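Local coordinates for protein response regulator aspartate phosphatase H (Bacillus subtilis, PDB 3Q15) that dephosphorylates the sporulation phosphotransferase Spo0F and also controls competence through the response regulator ComA, helping to separate the two processes in time, at residues A[9-14]-A[106-110]; A[342-347]-A[357-361]. All coordinates share one frame; numbering follows the deposited sequence.

Interaction 1: residues A[9-14]-A[106-110]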
loop_
_atom_site.group_PDB
_atom_site.type_symbol
_atom_site.label_atom_id
_atom_site.label_comp_id
_atom_site.label_asym_id
_atom_site.label_seq_id
_atom_site.Cartn_x
_atom_site.Cartn_y
_atom_site.Cartn_z
ATOM N N SER A 9 20.808 11.394 1.352
ATOM C CA SER A 9 21.473 10.169 1.789
ATOM C C SER A 9 21.086 8.953 0.951
ATOM O O SER A 9 21.831 7.976 0.888
ATOM C CB SER A 9 21.177 9.894 3.264
ATOM O OG SER A 9 19.786 9.721 3.475
ATOM N N SER A 10 19.919 9.009 0.319
ATOM C CA SER A 10 19.478 7.936 -0.564
ATOM C C SER A 10 20.361 7.879 -1.808
ATOM O O SER A 10 20.655 6.801 -2.330
ATOM C CB SER A 10 18.023 8.144 -0.971
ATOM O OG SER A 10 17.896 9.301 -1.776
ATOM N N ARG A 11 20.779 9.050 -2.279
ATOM C CA ARG A 11 21.691 9.134 -3.411
ATOM C C ARG A 11 23.017 8.483 -3.048
ATOM O O ARG A 11 23.589 7.738 -3.840
ATOM C CB ARG A 11 21.911 10.590 -3.827
ATOM C CG ARG A 11 22.675 10.750 -5.132
ATOM C CD ARG A 11 22.894 12.217 -5.463
ATOM N NE ARG A 11 21.635 12.941 -5.604
ATOM C CZ ARG A 11 21.535 14.267 -5.649
ATOM N NH1 ARG A 11 22.623 15.021 -5.555
ATOM N NH2 ARG A 11 20.345 14.841 -5.781
ATOM N N VAL A 12 23.504 8.756 -1.842
ATOM C CA VAL A 12 24.749 8.152 -1.385
ATOM C C VAL A 12 24.562 6.655 -1.147
ATOM O O VAL A 12 25.485 5.860 -1.346
ATOM C CB VAL A 12 25.271 8.825 -0.108
ATOM C CG1 VAL A 12 26.532 8.127 0.380
ATOM C CG2 VAL A 12 25.537 10.299 -0.364
ATOM N N GLY A 13 23.357 6.280 -0.736
ATOM C CA GLY A 13 23.031 4.883 -0.515
ATOM C C GLY A 13 23.140 4.024 -1.765
ATOM O O GLY A 13 23.670 2.915 -1.712
ATOM N N VAL A 14 22.634 4.527 -2.888
ATOM C CA VAL A 14 22.674 3.761 -4.128
ATOM C C VAL A 14 24.088 3.660 -4.702
ATOM O O VAL A 14 24.410 2.693 -5.387
ATOM C CB VAL A 14 21.697 4.301 -5.195
ATOM C CG1 VAL A 14 20.258 4.118 -4.737
ATOM C CG2 VAL A 14 21.991 5.759 -5.514
ATOM N N PHE A 106 17.698 1.603 1.014
ATOM C CA PHE A 106 18.133 2.864 0.429
ATOM C C PHE A 106 17.804 2.978 -1.055
ATOM O O PHE A 106 17.647 4.080 -1.570
ATOM C CB PHE A 106 19.621 3.088 0.669
ATOM C CG PHE A 106 19.933 3.503 2.068
ATOM C CD1 PHE A 106 19.584 4.765 2.517
ATOM C CD2 PHE A 106 20.553 2.631 2.944
ATOM C CE1 PHE A 106 19.856 5.155 3.819
ATOM C CE2 PHE A 106 20.831 3.015 4.242
ATOM C CZ PHE A 106 20.483 4.278 4.681
ATOM N N ARG A 107 17.702 1.844 -1.738
ATOM C CA ARG A 107 17.290 1.853 -3.133
ATOM C C ARG A 107 15.820 2.237 -3.229
ATOM O O ARG A 107 15.418 2.966 -4.135
ATOM C CB ARG A 107 17.534 0.492 -3.792
ATOM C CG ARG A 107 17.017 0.403 -5.218
ATOM C CD ARG A 107 17.633 1.478 -6.100
ATOM N NE ARG A 107 17.071 1.473 -7.448
ATOM C CZ ARG A 107 17.582 0.796 -8.472
ATOM N NH1 ARG A 107 18.674 0.060 -8.308
ATOM N NH2 ARG A 107 17.001 0.855 -9.663
ATOM N N GLY A 108 15.024 1.745 -2.287
ATOM C CA GLY A 108 13.621 2.103 -2.207
ATOM C C GLY A 108 13.437 3.581 -1.923
ATOM O O GLY A 108 12.597 4.243 -2.533
ATOM N N MET A 109 14.232 4.105 -0.997
ATOM C CA MET A 109 14.173 5.524 -0.674
ATOM C C MET A 109 14.643 6.381 -1.852
ATOM O O MET A 109 14.110 7.462 -2.090
ATOM C CB MET A 109 14.991 5.832 0.583
ATOM C CG MET A 109 14.376 5.301 1.877
ATOM S SD MET A 109 12.703 5.920 2.161
ATOM C CE MET A 109 12.307 5.146 3.727
ATOM N N TYR A 110 15.634 5.897 -2.591
ATOM C CA TYR A 110 16.098 6.619 -3.775
ATOM C C TYR A 110 14.985 6.739 -4.811
ATOM O O TYR A 110 14.762 7.808 -5.384
ATOM C CB TYR A 110 17.321 5.941 -4.388
ATOM C CG TYR A 110 17.824 6.602 -5.653
ATOM C CD1 TYR A 110 18.607 7.750 -5.601
ATOM C CD2 TYR A 110 17.522 6.075 -6.903
ATOM C CE1 TYR A 110 19.073 8.360 -6.764
ATOM C CE2 TYR A 110 17.981 6.676 -8.068
ATOM C CZ TYR A 110 18.756 7.817 -7.990
ATOM O OH TYR A 110 19.214 8.416 -9.146
#
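Val14 and Tyr110 meet at the tightest point between helix segments 9-14 and 106-110, where Val14 CG1 lies 3.5 Å from Tyr110 CB. The other methyl of the valine, CG2, stands over one face of the phenol ring, 4.2 Å from its centroid and 21° off the normal, a CH-pi contact displaced toward the rim. CG1 thus packs against CB and CG of the tyrosine while CG2 lies over the ring. The ring swings out to meet them because Tyr110 CG is anti to its backbone N (chi1 178°).

Two small residues let the backbones come close. Ser10 CB sits 3.7 Å from Tyr110 N, and the CA atoms of Ser10 and Tyr110 are only 4.8 Å apart. One turn on, the lack of a side chain at Gly13 lets its CA rest directly against Phe106 CB, at 4.0 Å. The axes of the short segments approach to 8.2 Å and cross at -129°. No hydrogen bond spans them: Ser10 OG turns to Asp113, and Ser9 OG to Asp48.

The solvent side is looser. Arg11 is exposed and approaches Tyr110 CD1 through its own CA at 4.0 Å, and Arg107, salt-bridged to Glu111, lends just CD to Val14 CG1.

The contact joins the first helix of the N-terminal three-helix domain to helix 93-113, whose residues 106-110 fall in the first predicted TPR repeat. Phe106 also packs on Asp50 and Leu51 of helix 49-67, while Arg107 and Met109 reach Tyr123 and Tyr124 of helix 117-128.

Interaction 2: residues A[342-347]-A[357-361]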
loop_
_atom_site.group_PDB
_atom_site.type_symbol
_atom_site.label_atom_id
_atom_site.label_comp_id
_atom_site.label_asym_id
_atom_site.label_seq_id
_atom_site.Cartn_x
_atom_site.Cartn_y
_atom_site.Cartn_z
ATOM N N ALA A 342 -10.334 32.510 -0.794
ATOM C CA ALA A 342 -10.803 33.597 -1.649
ATOM C C ALA A 342 -12.252 33.385 -2.087
ATOM O O ALA A 342 -13.043 34.324 -2.105
ATOM C CB ALA A 342 -9.887 33.761 -2.858
ATOM N N ALA A 343 -12.596 32.149 -2.432
ATOM C CA ALA A 343 -13.953 31.832 -2.865
ATOM C C ALA A 343 -14.965 32.118 -1.761
ATOM O O ALA A 343 -16.057 32.618 -2.028
ATOM C CB ALA A 343 -14.049 30.386 -3.309
ATOM N N ALA A 344 -14.601 31.794 -0.524
ATOM C CA ALA A 344 -15.490 32.007 0.612
ATOM C C ALA A 344 -15.646 33.493 0.923
ATOM O O ALA A 344 -16.745 33.967 1.226
ATOM C CB ALA A 344 -14.980 31.257 1.837
ATOM N N VAL A 345 -14.542 34.228 0.847
ATOM C CA VAL A 345 -14.576 35.666 1.081
ATOM C C VAL A 345 -15.487 36.367 0.073
ATOM O O VAL A 345 -16.317 37.192 0.449
ATOM C CB VAL A 345 -13.166 36.287 1.035
ATOM C CG1 VAL A 345 -13.244 37.812 1.101
ATOM C CG2 VAL A 345 -12.308 35.741 2.167
ATOM N N PHE A 346 -15.342 36.039 -1.206
ATOM C CA PHE A 346 -16.173 36.676 -2.225
ATOM C C PHE A 346 -17.646 36.282 -2.111
ATOM O O PHE A 346 -18.531 37.121 -2.286
ATOM C CB PHE A 346 -15.635 36.416 -3.634
ATOM C CG PHE A 346 -14.425 37.239 -3.978
ATOM C CD1 PHE A 346 -14.538 38.599 -4.216
ATOM C CD2 PHE A 346 -13.172 36.651 -4.068
ATOM C CE1 PHE A 346 -13.422 39.357 -4.532
ATOM C CE2 PHE A 346 -12.055 37.401 -4.385
ATOM C CZ PHE A 346 -12.178 38.753 -4.618
ATOM N N GLU A 347 -17.910 35.015 -1.813
ATOM C CA GLU A 347 -19.282 34.577 -1.578
ATOM C C GLU A 347 -19.948 35.398 -0.478
ATOM O O GLU A 347 -21.134 35.714 -0.563
ATOM C CB GLU A 347 -19.333 33.096 -1.202
ATOM C CG GLU A 347 -19.360 32.138 -2.377
ATOM C CD GLU A 347 -19.607 30.707 -1.938
ATOM O OE1 GLU A 347 -19.828 29.841 -2.807
ATOM O OE2 GLU A 347 -19.585 30.453 -0.715
ATOM N N ALA A 357 -14.753 31.871 -10.186
ATOM C CA ALA A 357 -13.395 31.893 -10.723
ATOM C C ALA A 357 -12.408 31.165 -9.808
ATOM O O ALA A 357 -11.567 30.394 -10.273
ATOM C CB ALA A 357 -12.940 33.326 -10.970
ATOM N N PHE A 358 -12.514 31.411 -8.507
ATOM C CA PHE A 358 -11.616 30.774 -7.554
ATOM C C PHE A 358 -11.941 29.301 -7.358
ATOM O O PHE A 358 -11.040 28.491 -7.173
ATOM C CB PHE A 358 -11.589 31.531 -6.225
ATOM C CG PHE A 358 -10.797 32.802 -6.285
ATOM C CD1 PHE A 358 -11.431 34.022 -6.417
ATOM C CD2 PHE A 358 -9.414 32.771 -6.246
ATOM C CE1 PHE A 358 -10.700 35.189 -6.489
ATOM C CE2 PHE A 358 -8.678 33.936 -6.318
ATOM C CZ PHE A 358 -9.322 35.146 -6.441
ATOM N N TYR A 359 -13.222 28.953 -7.418
ATOM C CA TYR A 359 -13.623 27.553 -7.344
ATOM C C TYR A 359 -13.000 26.753 -8.491
ATOM O O TYR A 359 -12.594 25.607 -8.308
ATOM C CB TYR A 359 -15.149 27.420 -7.374
ATOM C CG TYR A 359 -15.835 27.682 -6.047
ATOM C CD1 TYR A 359 -15.318 27.171 -4.867
ATOM C CD2 TYR A 359 -16.997 28.442 -5.980
ATOM C CE1 TYR A 359 -15.936 27.401 -3.659
ATOM C CE2 TYR A 359 -17.625 28.681 -4.768
ATOM C CZ TYR A 359 -17.088 28.158 -3.613
ATOM O OH TYR A 359 -17.704 28.388 -2.403
ATOM N N ARG A 360 -12.920 27.361 -9.672
ATOM C CA ARG A 360 -12.289 26.706 -10.814
ATOM C C ARG A 360 -10.788 26.517 -10.588
ATOM O O ARG A 360 -10.209 25.514 -11.007
ATOM C CB ARG A 360 -12.540 27.482 -12.112
ATOM C CG ARG A 360 -13.988 27.467 -12.594
ATOM C CD ARG A 360 -14.126 27.936 -14.057
ATOM N NE ARG A 360 -13.575 29.271 -14.283
ATOM C CZ ARG A 360 -14.233 30.404 -14.051
ATOM N NH1 ARG A 360 -15.473 30.367 -13.585
ATOM N NH2 ARG A 360 -13.653 31.577 -14.280
ATOM N N LYS A 361 -10.163 27.490 -9.933
ATOM C CA LYS A 361 -8.753 27.392 -9.587
ATOM C C LYS A 361 -8.544 26.269 -8.574
ATOM O O LYS A 361 -7.522 25.578 -8.590
ATOM C CB LYS A 361 -8.237 28.712 -9.011
ATOM C CG LYS A 361 -8.359 29.912 -9.940
ATOM C CD LYS A 361 -7.699 31.142 -9.331
ATOM C CE LYS A 361 -8.124 32.418 -10.044
ATOM N NZ LYS A 361 -7.777 32.401 -11.493
#
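Glu347 OE1 is gripped by two groups. The hydroxyl of Tyr359 donates a hydrogen bond to it, with OH to OE1 at 2.6 Å. The second grip comes from outside the two segments, where NH1 of Arg360 of the second subunit forms a salt bridge to the same oxygen. The tyrosine hydroxyl arrives from above the carboxylate, 64° out of its plane, whereas the oxygen itself lies at the edge of the phenol ring, near the ring plane. Carboxylate and ring are correspondingly steep to each other, at 68°. Glu347 OE2 is also near the hydroxyl, but its angle is too poor for a second bond.

Behind this polar edge, two alanines each place a methyl over an aromatic face in a CH-pi contact. Ala343 CB is 3.8 Å from the centroid of the Tyr359 ring, offset toward the rim, and so packs against the ring whose hydroxyl donates. Ala342 CB stands almost centrally over the Phe358 ring, 3.5 Å from its centroid. Phe358 CG is anti to the carbonyl carbon (chi1 -75°), which directs the ring toward the facing helix. There it meets Phe346 rim to rim, with Phe346 CE2 3.3 Å from Phe358 CE1; neither ring lies over the other.

The two segments run nearly antiparallel, 9.0 Å apart at their axes, as befits the paired helices of the predicted sixth TPR repeat. Phe358 also packs on Ile319 and Leu323 of helix 316-328.

Tyr359 also meets Tyr359 of the second subunit. The hydrogen bond within the chain and the charged partner on the neighbouring subunit should together favour a charged Glu347, so one carboxylate oxygen links the helical hairpin to the interface with the second subunit.

How the interactions relate
Interaction 1 and interaction 2 lie on opposite sides of the chain's centre, 42 Å apart between centres and about 29 Å at their nearest atoms. They do not touch and share no helix. Along the sequence they come in series: 9-14 with 106-110 closes before 342-347 with 357-361 opens. The first is a junction between domains, bringing together helices 9-24 and 93-113 through segments 92 residues apart. The second is local, pairing helices 332-348 and 352-372 through segments only 10 residues apart. Thus one contact joins the N-terminal bundle to the first predicted TPR repeat, and the other lies within the sixth predicted repeat, which meets a second subunit.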